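Local coordinates for protein aminoglycoside N(6')-acetyltransferase type 1 (Salmonella choleraesuis, PDB 2VBQ) that transfers an acetyl group from acetyl-CoA to the 6'-amino group of aminoglycosides, making bacteria resistant to antibiotics such as amikacin and tobramycin, at residues 26-31 / 56-61; 81-86 / 95-100. One frame throughout, in Å; residues are numbered along the deposited sequence.

In the fold
From the N terminus, the chain leaves strand 21-25 and turns through 26-31 into helix 31-41. Helix 47-59 then returns, and contact 1 closes this mostly helical excursion by setting the end of that helix against the turn where it began. The chain next enters strands 63-70 and 73-83, and contact 2 closes a much shorter loop, pairing 73-83 with 95-103 as a beta hairpin in the middle of the GNAT sheet. The two loops follow one another without nesting or crossing. The centres of contact 1 and contact 2 lie about 17 Å apart, without touching; contact 1 ties helix 47-59 to the turn beside edge strand 21-25, contact 2 joins two inner strands.

Contact 1 (26-31 / 56-61); sequences MNKTHL and EILQAD
Leu58 lays its branched end over the turn at Met26 to Lys28, covering backbone as well as side chains. In this GNAT fold the turn leads from strand 21-25 into helix 31-41, and Leu58 stands near the end of helix 47-59, so the contact joins the two ends of the helical excursion between the first two strands. No hydrogen bond crosses it; van der Waals packing holds the two segments together.

The two methyls of Leu58 divide the work. CD2 presses on the main chain, 3.4 Å from Met26 O and 3.5 Å from Asn27 CA. CD1 meets Leu31 tip to tip, 3.6 Å from its CD1, while Lys28 crosses at about a right angle and brings the aliphatic CD to 3.8 Å from the same Leu58 CD1. The amine of Lys28 is carried away from the helix.

Met26 works deeper in. With CG anti to the backbone N (chi1 172°) its chain runs straight as far as the sulfur, then bends at chi3 (80°) and delivers CE to Ile57, 3.8 Å from CG2. Trp34 of helix 31-41 touches both Met26 and Ile57, and Ile57 also rests on Leu63 and Ser65 of strand 63-70, which places this end of the patch against the sheet.

The turn has polar bracing of its own. His30 N bonds to Asn27 O, and His30 takes the N-cap position of helix 31-41. On the side away from Leu58, the hydroxyl of Thr29 is tied to the amide of Asn27, with OG1 2.6 Å from OD1.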
loop_
_atom_site.group_PDB
_atom_site.type_symbol
_atom_site.label_atom_id
_atom_site.label_comp_id
_atom_site.label_asym_id
_atom_site.label_seq_id
_atom_site.Cartn_x
_atom_site.Cartn_y
_atom_site.Cartn_z
ATOM N N MET A 26 14.989 8.924 14.548
ATOM C CA MET A 26 14.566 8.681 15.908
ATOM C C MET A 26 15.249 7.479 16.530
ATOM O O MET A 26 15.252 6.376 15.967
ATOM C CB MET A 26 13.075 8.449 15.983
ATOM C CG MET A 26 12.683 8.003 17.379
ATOM S SD MET A 26 10.959 7.752 17.497
ATOM C CE MET A 26 10.713 6.105 16.752
ATOM N N ASN A 27 15.805 7.706 17.709
ATOM C CA ASN A 27 16.376 6.640 18.504
ATOM C C ASN A 27 15.695 6.717 19.876
ATOM O O ASN A 27 14.769 7.529 20.083
ATOM C CB ASN A 27 17.920 6.751 18.530
ATOM C CG ASN A 27 18.430 8.079 19.095
ATOM O OD1 ASN A 27 17.773 8.713 19.921
ATOM N ND2 ASN A 27 19.624 8.491 18.668
ATOM N N LYS A 28 16.118 5.858 20.801
ATOM C CA LYS A 28 15.607 5.862 22.160
ATOM C C LYS A 28 15.522 7.276 22.768
ATOM O O LYS A 28 14.556 7.609 23.465
ATOM C CB LYS A 28 16.499 4.967 23.039
ATOM C CG LYS A 28 15.812 4.444 24.296
ATOM C CD LYS A 28 14.850 3.306 23.959
ATOM C CE LYS A 28 14.101 2.818 25.192
ATOM N NZ LYS A 28 14.993 2.200 26.224
ATOM N N THR A 29 16.528 8.104 22.500
ATOM C CA THR A 29 16.561 9.439 23.091
ATOM C C THR A 29 15.477 10.415 22.563
ATOM O O THR A 29 15.120 11.366 23.255
ATOM C CB THR A 29 17.981 10.071 23.076
ATOM O OG1 THR A 29 18.363 10.418 21.741
ATOM C CG2 THR A 29 19.009 9.113 23.673
ATOM N N HIS A 30 14.923 10.157 21.376
ATOM C CA HIS A 30 13.891 11.037 20.823
ATOM C C HIS A 30 12.492 10.474 20.932
ATOM O O HIS A 30 11.571 11.021 20.326
ATOM C CB HIS A 30 14.151 11.336 19.349
ATOM C CG HIS A 30 15.466 11.980 19.089
ATOM N ND1 HIS A 30 16.516 11.302 18.510
ATOM C CD2 HIS A 30 15.906 13.237 19.326
ATOM C CE1 HIS A 30 17.550 12.121 18.398
ATOM N NE2 HIS A 30 17.207 13.298 18.891
ATOM N N LEU A 31 12.339 9.361 21.654
ATOM C CA LEU A 31 11.051 8.672 21.724
ATOM C C LEU A 31 9.947 9.553 22.277
ATOM O O LEU A 31 8.841 9.552 21.739
ATOM C CB LEU A 31 11.123 7.397 22.565
ATOM C CG LEU A 31 11.500 6.061 21.922
ATOM C CD1 LEU A 31 11.608 4.998 23.028
ATOM C CD2 LEU A 31 10.486 5.644 20.859
ATOM N N GLU A 56 8.792 -0.910 18.241
ATOM C CA GLU A 56 8.931 -1.609 16.973
ATOM C C GLU A 56 9.864 -0.853 16.031
ATOM O O GLU A 56 10.818 -1.440 15.517
ATOM C CB GLU A 56 7.574 -1.803 16.309
ATOM C CG GLU A 56 7.590 -2.813 15.164
ATOM C CD GLU A 56 6.336 -2.750 14.311
ATOM O OE1 GLU A 56 5.488 -1.871 14.564
ATOM O OE2 GLU A 56 6.196 -3.576 13.383
ATOM N N ILE A 57 9.608 0.447 15.842
ATOM C CA ILE A 57 10.398 1.268 14.922
ATOM C C ILE A 57 11.897 1.229 15.271
ATOM O O ILE A 57 12.743 1.061 14.390
ATOM C CB ILE A 57 9.847 2.736 14.792
ATOM C CG1 ILE A 57 8.443 2.735 14.153
ATOM C CG2 ILE A 57 10.792 3.599 13.946
ATOM C CD1 ILE A 57 7.641 4.001 14.322
ATOM N N LEU A 58 12.221 1.349 16.555
ATOM C CA LEU A 58 13.617 1.328 16.994
ATOM C C LEU A 58 14.321 -0.003 16.679
ATOM O O LEU A 58 15.533 -0.055 16.520
ATOM C CB LEU A 58 13.724 1.653 18.494
ATOM C CG LEU A 58 13.241 3.039 18.953
ATOM C CD1 LEU A 58 13.391 3.184 20.452
ATOM C CD2 LEU A 58 13.996 4.143 18.212
ATOM N N GLN A 59 13.551 -1.070 16.554
ATOM C CA GLN A 59 14.137 -2.377 16.275
ATOM C C GLN A 59 14.146 -2.743 14.771
ATOM O O GLN A 59 14.899 -3.627 14.332
ATOM C CB GLN A 59 13.408 -3.427 17.105
ATOM C CG GLN A 59 13.571 -3.213 18.613
ATOM C CD GLN A 59 14.260 -4.385 19.286
ATOM O OE1 GLN A 59 13.609 -5.376 19.593
ATOM N NE2 GLN A 59 15.581 -4.286 19.501
ATOM N N ALA A 60 13.322 -2.042 13.998
ATOM C CA ALA A 60 13.117 -2.308 12.575
ATOM C C ALA A 60 14.307 -1.993 11.673
ATOM O O ALA A 60 15.125 -1.094 11.939
ATOM C CB ALA A 60 11.908 -1.514 12.091
ATOM N N ASP A 61 14.384 -2.730 10.573
ATOM C CA ASP A 61 15.159 -2.269 9.457
ATOM C C ASP A 61 14.288 -1.792 8.296
ATOM O O ASP A 61 14.835 -1.260 7.340
ATOM C CB ASP A 61 16.158 -3.336 8.979
ATOM C CG ASP A 61 15.514 -4.696 8.775
ATOM O OD1 ASP A 61 14.262 -4.807 8.678
ATOM O OD2 ASP A 61 16.296 -5.680 8.712
#

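Contact 2 (81-86 / 95-100); sequences SIRHDY and VVFLEG
Glu99 takes Arg83 in a side-on, two-point salt bridge across a central antiparallel pair of the GNAT sheet, the hairpin of strands 73-83 and 95-103. Arg83 NE gives its N-H to Glu99 OE2 at 2.9 Å and NH2 to OE1 at 3.0 Å. Both nitrogens come from the syn side, tilted out of the carboxylate plane, the two flat groups being turned 31° apart, yet both oxygens stay close to the guanidinium plane. OE2 has a second donor, the hydroxyl of Ser81, which approaches from the anti side at 2.5 Å. Three bonds from the facing strand thus hold this buried carboxylate, and OE1 has a further partner outside the two segments.

Backbone bonds fix the register. Ser81 and Phe97 are a hydrogen-bonded pair, each N-H answering the other's carbonyl, and Arg83 and Val95 do the same. Between them, Ile82 and Val96 form a non-hydrogen-bonded pair whose side chains face helix 112-126, CD1 of Ile82 meeting CG2 of Val96.

On the opposite face the extended Arg83 chain lays its guanidinium over the Phe97 ring, a cation-pi stack with planes 10° apart. Glu99 and Gly100 face Asp79 in a classic beta bulge, and Glu99 O accepts a hydrogen bond from a bound bisubstrate analogue. Tyr86 OH bonds the other copy of the analogue in the dimer, and the Asp85 carboxylate takes backbone N-H groups of His84 and Asp85 of the second subunit. In the stack, Arg83 CZ sits 3.5 Å from the centroid of the Phe97 ring, just 8° off its normal.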
loop_
_atom_site.group_PDB
_atom_site.type_symbol
_atom_site.label_atom_id
_atom_site.label_comp_id
_atom_site.label_asym_id
_atom_site.label_seq_id
_atom_site.Cartn_x
_atom_site.Cartn_y
_atom_site.Cartn_z
ATOM N N SER A 81 8.521 4.013 5.891
ATOM C CA SER A 81 8.759 2.588 5.803
ATOM C C SER A 81 9.439 2.256 4.485
ATOM O O SER A 81 9.419 3.054 3.542
ATOM C CB SER A 81 7.422 1.836 5.851
ATOM O OG SER A 81 6.641 2.165 4.699
ATOM N N ILE A 82 10.010 1.052 4.428
ATOM C CA ILE A 82 10.409 0.431 3.169
ATOM C C ILE A 82 9.388 -0.676 2.909
ATOM O O ILE A 82 9.317 -1.683 3.651
ATOM C CB ILE A 82 11.797 -0.210 3.254
ATOM C CG1 ILE A 82 12.843 0.800 3.772
ATOM C CG2 ILE A 82 12.161 -0.851 1.858
ATOM C CD1 ILE A 82 13.051 2.021 2.905
ATOM N N ARG A 83 8.604 -0.487 1.863
ATOM C CA ARG A 83 7.499 -1.374 1.581
ATOM C C ARG A 83 7.886 -2.346 0.469
ATOM O O ARG A 83 8.351 -1.923 -0.580
ATOM C CB ARG A 83 6.245 -0.589 1.156
ATOM C CG ARG A 83 5.526 0.135 2.297
ATOM C CD ARG A 83 4.131 0.487 1.802
ATOM N NE ARG A 83 3.347 1.373 2.660
ATOM C CZ ARG A 83 2.150 1.865 2.313
ATOM N NH1 ARG A 83 1.609 1.542 1.139
ATOM N NH2 ARG A 83 1.487 2.672 3.129
ATOM N N HIS A 84 7.708 -3.640 0.735
ATOM C CA HIS A 84 7.785 -4.684 -0.311
ATOM C C HIS A 84 6.415 -5.018 -0.936
ATOM O O HIS A 84 6.367 -5.601 -2.020
ATOM C CB HIS A 84 8.423 -5.964 0.225
ATOM C CG HIS A 84 9.908 -5.871 0.421
ATOM N ND1 HIS A 84 10.819 -6.117 -0.592
ATOM C CD2 HIS A 84 10.641 -5.587 1.526
ATOM C CE1 HIS A 84 12.045 -5.975 -0.121
ATOM N NE2 HIS A 84 11.967 -5.646 1.161
ATOM N N ASP A 85 5.316 -4.681 -0.253
ATOM C CA ASP A 85 3.973 -4.896 -0.830
ATOM C C ASP A 85 3.876 -4.022 -2.097
ATOM O O ASP A 85 4.581 -3.007 -2.216
ATOM C CB ASP A 85 2.847 -4.444 0.104
ATOM C CG ASP A 85 2.752 -5.238 1.406
ATOM O OD1 ASP A 85 3.373 -6.303 1.580
ATOM O OD2 ASP A 85 2.018 -4.763 2.293
ATOM N N TYR A 86 3.027 -4.428 -3.038
ATOM C CA TYR A 86 2.704 -3.554 -4.164
ATOM C C TYR A 86 2.327 -2.177 -3.622
ATOM O O TYR A 86 1.480 -2.073 -2.710
ATOM C CB TYR A 86 1.522 -4.108 -4.983
ATOM C CG TYR A 86 1.029 -3.081 -5.969
ATOM C CD1 TYR A 86 1.760 -2.804 -7.138
ATOM C CD2 TYR A 86 -0.122 -2.336 -5.716
ATOM C CE1 TYR A 86 1.338 -1.833 -8.038
ATOM C CE2 TYR A 86 -0.550 -1.350 -6.625
ATOM C CZ TYR A 86 0.187 -1.119 -7.771
ATOM O OH TYR A 86 -0.234 -0.150 -8.660
ATOM N N VAL A 95 9.801 0.062 -2.102
ATOM C CA VAL A 95 9.491 1.491 -2.219
ATOM C C VAL A 95 9.618 2.132 -0.827
ATOM O O VAL A 95 9.192 1.526 0.178
ATOM C CB VAL A 95 8.051 1.707 -2.808
ATOM C CG1 VAL A 95 7.637 3.186 -2.777
ATOM C CG2 VAL A 95 7.967 1.171 -4.229
ATOM N N VAL A 96 10.236 3.317 -0.772
ATOM C CA VAL A 96 10.239 4.138 0.463
ATOM C C VAL A 96 8.940 4.935 0.593
ATOM O O VAL A 96 8.552 5.697 -0.315
ATOM C CB VAL A 96 11.548 5.032 0.660
ATOM C CG1 VAL A 96 11.705 6.103 -0.415
ATOM C CG2 VAL A 96 11.581 5.627 2.090
ATOM N N PHE A 97 8.220 4.692 1.688
ATOM C CA PHE A 97 6.869 5.200 1.792
ATOM C C PHE A 97 6.726 6.192 2.946
ATOM O O PHE A 97 7.165 5.916 4.073
ATOM C CB PHE A 97 5.805 4.067 1.927
ATOM C CG PHE A 97 4.419 4.532 1.538
ATOM C CD1 PHE A 97 3.607 5.223 2.448
ATOM C CD2 PHE A 97 3.964 4.363 0.230
ATOM C CE1 PHE A 97 2.347 5.704 2.069
ATOM C CE2 PHE A 97 2.708 4.843 -0.147
ATOM C CZ PHE A 97 1.903 5.502 0.784
ATOM N N LEU A 98 6.154 7.359 2.642
ATOM C CA LEU A 98 5.868 8.379 3.665
ATOM C C LEU A 98 4.583 7.977 4.420
ATOM O O LEU A 98 3.473 8.175 3.922
ATOM C CB LEU A 98 5.764 9.783 3.025
ATOM C CG LEU A 98 5.639 11.002 3.976
ATOM C CD1 LEU A 98 6.919 11.179 4.818
ATOM C CD2 LEU A 98 5.324 12.287 3.232
ATOM N N GLU A 99 4.749 7.411 5.622
ATOM C CA GLU A 99 3.634 6.843 6.381
ATOM C C GLU A 99 2.875 7.900 7.197
ATOM O O GLU A 99 1.686 7.742 7.477
ATOM C CB GLU A 99 4.109 5.686 7.294
ATOM C CG GLU A 99 4.747 4.464 6.556
ATOM C CD GLU A 99 3.742 3.594 5.760
ATOM O OE1 GLU A 99 2.540 3.932 5.673
ATOM O OE2 GLU A 99 4.172 2.566 5.193
ATOM N N GLY A 100 3.557 8.993 7.533
ATOM C CA GLY A 100 2.935 10.104 8.288
ATOM C C GLY A 100 3.855 11.308 8.310
ATOM O O GLY A 100 5.069 11.151 8.351
#